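Cobalamin biosynthesis protein CobN (Mycobacterium tuberculosis, PDB 7C6O) is the large, catalytic subunit of cobaltochelatase, which probably inserts cobalt into the corrin ring during aerobic cobalamin biosynthesis. Local coordinates at residues 994-999 with 1031-1036. Sequence-based numbering, arbitrary orientation.
Sequences RIFGSK and GFAYGR
Tyr-1034 reaches along the neighbouring strand and gives its hydroxyl to the carbonyl of Ser-998, a short bond of 2.5 Å from OH to O. The oxygen lies at the edge of the phenol ring, in its plane, and the donor sits almost straight out from the carbonyl. With CG anti to its own carbonyl carbon (chi1 -73°), the ring passes edge-on beside Gly-997, where CD2 lies 3.8 Å from the backbone N; glycine suits this spot, since a CB there would press tightly on the ring. Tyrosine fits because its flat ring can lie edge-on along the glycine backbone and its polar end can reach the carbonyl, with Arg-945 as a second partner of the hydroxyl.

The backbones pair as short antiparallel strands, splayed to 128°, in a mixed sheet where 995-997 lies between 935-940 and 1032-1034. Tyr-1034 N to Ile-995 O and Gly-997 N to Phe-1032 O, both 2.9 Å, hold the middle. The packing is looser at the Ile-995 end, where a water bridges the strands, accepting from Ile-995 N and donating to Tyr-1034 O. It is loose too on the other face, where small Ala-1033 leaves room for Phe-996, whose CE1 stands 4.3 Å from its CB and whose ring also meets Met-1047.

Phe-1032 and Lys-999 are partly exposed yet closely packed. Lys-999 CB lies over one face of the Phe-1032 ring, 3.7 Å from its centroid, a CH-pi contact. CG anti to the backbone N (chi1 -178°) starts an extended chain that draws its methylenes across the ring and carries NZ on to a salt bridge with Asp-525.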
loop_
_atom_site.group_PDB
_atom_site.type_symbol
_atom_site.label_atom_id
_atom_site.label_comp_id
_atom_site.label_asym_id
_atom_site.label_seq_id
_atom_site.Cartn_x
_atom_site.Cartn_y
_atom_site.Cartn_z
ATOM N N ARG A 994 -19.757 11.193 -6.471
ATOM C CA ARG A 994 -18.580 11.526 -7.273
ATOM C C ARG A 994 -17.453 10.507 -7.192
ATOM O O ARG A 994 -16.571 10.533 -8.061
ATOM C CB ARG A 994 -18.022 12.898 -6.864
ATOM C CG ARG A 994 -18.921 14.078 -7.188
ATOM C CD ARG A 994 -19.103 14.244 -8.686
ATOM N NE ARG A 994 -19.837 15.465 -9.012
ATOM C CZ ARG A 994 -21.163 15.562 -9.022
ATOM N NH1 ARG A 994 -21.910 14.506 -8.719
ATOM N NH2 ARG A 994 -21.745 16.714 -9.331
ATOM N N ILE A 995 -17.429 9.623 -6.199
ATOM C CA ILE A 995 -16.306 8.723 -5.966
ATOM C C ILE A 995 -16.686 7.329 -6.448
ATOM O O ILE A 995 -17.670 6.745 -5.978
ATOM C CB ILE A 995 -15.908 8.702 -4.484
ATOM C CG1 ILE A 995 -15.725 10.127 -3.959
ATOM C CG2 ILE A 995 -14.631 7.889 -4.287
ATOM C CD1 ILE A 995 -15.523 10.201 -2.467
ATOM N N PHE A 996 -15.898 6.786 -7.371
ATOM C CA PHE A 996 -16.135 5.458 -7.912
ATOM C C PHE A 996 -14.880 4.612 -7.745
ATOM O O PHE A 996 -13.770 5.141 -7.650
ATOM C CB PHE A 996 -16.558 5.534 -9.385
ATOM C CG PHE A 996 -17.791 6.365 -9.608
ATOM C CD1 PHE A 996 -19.049 5.782 -9.589
ATOM C CD2 PHE A 996 -17.695 7.734 -9.803
ATOM C CE1 PHE A 996 -20.189 6.549 -9.777
ATOM C CE2 PHE A 996 -18.830 8.507 -9.991
ATOM C CZ PHE A 996 -20.077 7.913 -9.980
ATOM N N GLY A 997 -15.064 3.298 -7.685
ATOM C CA GLY A 997 -13.938 2.414 -7.483
ATOM C C GLY A 997 -14.261 0.983 -7.853
ATOM O O GLY A 997 -15.325 0.686 -8.398
ATOM N N SER A 998 -13.310 0.098 -7.551
ATOM C CA SER A 998 -13.485 -1.326 -7.804
ATOM C C SER A 998 -14.715 -1.858 -7.076
ATOM O O SER A 998 -15.132 -1.325 -6.046
ATOM C CB SER A 998 -12.244 -2.104 -7.352
ATOM O OG SER A 998 -11.138 -1.862 -8.205
ATOM N N LYS A 999 -15.295 -2.920 -7.630
ATOM C CA LYS A 999 -16.398 -3.597 -6.963
ATOM C C LYS A 999 -15.969 -4.009 -5.557
ATOM O O LYS A 999 -14.831 -4.458 -5.364
ATOM C CB LYS A 999 -16.832 -4.827 -7.767
ATOM C CG LYS A 999 -18.013 -5.587 -7.177
ATOM C CD LYS A 999 -18.481 -6.705 -8.098
ATOM C CE LYS A 999 -19.714 -7.401 -7.532
ATOM N NZ LYS A 999 -20.203 -8.507 -8.403
ATOM N N GLY A 1031 -17.651 0.624 -11.880
ATOM C CA GLY A 1031 -18.911 1.341 -11.807
ATOM C C GLY A 1031 -19.604 1.207 -10.466
ATOM O O GLY A 1031 -20.785 0.853 -10.401
ATOM N N PHE A 1032 -18.884 1.508 -9.388
ATOM C CA PHE A 1032 -19.372 1.314 -8.028
ATOM C C PHE A 1032 -19.052 2.548 -7.200
ATOM O O PHE A 1032 -17.919 3.039 -7.221
ATOM C CB PHE A 1032 -18.751 0.052 -7.418
ATOM C CG PHE A 1032 -19.014 -1.180 -8.231
ATOM C CD1 PHE A 1032 -18.157 -1.546 -9.257
ATOM C CD2 PHE A 1032 -20.149 -1.945 -8.003
ATOM C CE1 PHE A 1032 -18.415 -2.664 -10.027
ATOM C CE2 PHE A 1032 -20.411 -3.067 -8.771
ATOM C CZ PHE A 1032 -19.544 -3.426 -9.782
ATOM N N ALA A 1033 -20.049 3.048 -6.473
ATOM C CA ALA A 1033 -19.965 4.335 -5.796
ATOM C C ALA A 1033 -19.546 4.163 -4.343
ATOM O O ALA A 1033 -20.032 3.268 -3.647
ATOM C CB ALA A 1033 -21.305 5.067 -5.863
ATOM N N TYR A 1034 -18.656 5.041 -3.881
ATOM C CA TYR A 1034 -18.156 5.005 -2.516
ATOM C C TYR A 1034 -18.418 6.336 -1.827
ATOM O O TYR A 1034 -18.475 7.388 -2.470
ATOM C CB TYR A 1034 -16.662 4.660 -2.481
ATOM C CG TYR A 1034 -16.418 3.204 -2.795
ATOM C CD1 TYR A 1034 -16.411 2.251 -1.786
ATOM C CD2 TYR A 1034 -16.238 2.774 -4.106
ATOM C CE1 TYR A 1034 -16.211 0.914 -2.067
ATOM C CE2 TYR A 1034 -16.036 1.435 -4.398
ATOM C CZ TYR A 1034 -16.022 0.510 -3.373
ATOM O OH TYR A 1034 -15.824 -0.823 -3.654
ATOM N N GLY A 1035 -18.577 6.273 -0.512
ATOM C CA GLY A 1035 -18.975 7.403 0.298
ATOM C C GLY A 1035 -20.055 7.012 1.280
ATOM O O GLY A 1035 -20.454 5.853 1.383
ATOM N N ARG A 1036 -20.535 8.013 2.016
ATOM C CA ARG A 1036 -21.547 7.771 3.038
ATOM C C ARG A 1036 -22.831 7.239 2.412
ATOM O O ARG A 1036 -23.373 7.833 1.474
ATOM C CB ARG A 1036 -21.834 9.053 3.819
ATOM C CG ARG A 1036 -20.661 9.572 4.644
ATOM C CD ARG A 1036 -21.123 10.653 5.619
ATOM N NE ARG A 1036 -20.015 11.432 6.166
ATOM C CZ ARG A 1036 -19.392 11.153 7.306
ATOM N NH1 ARG A 1036 -19.761 10.102 8.025
ATOM N NH2 ARG A 1036 -18.395 11.923 7.726
HETATM O O HOH W 1 -19.288 9.540 -3.923
#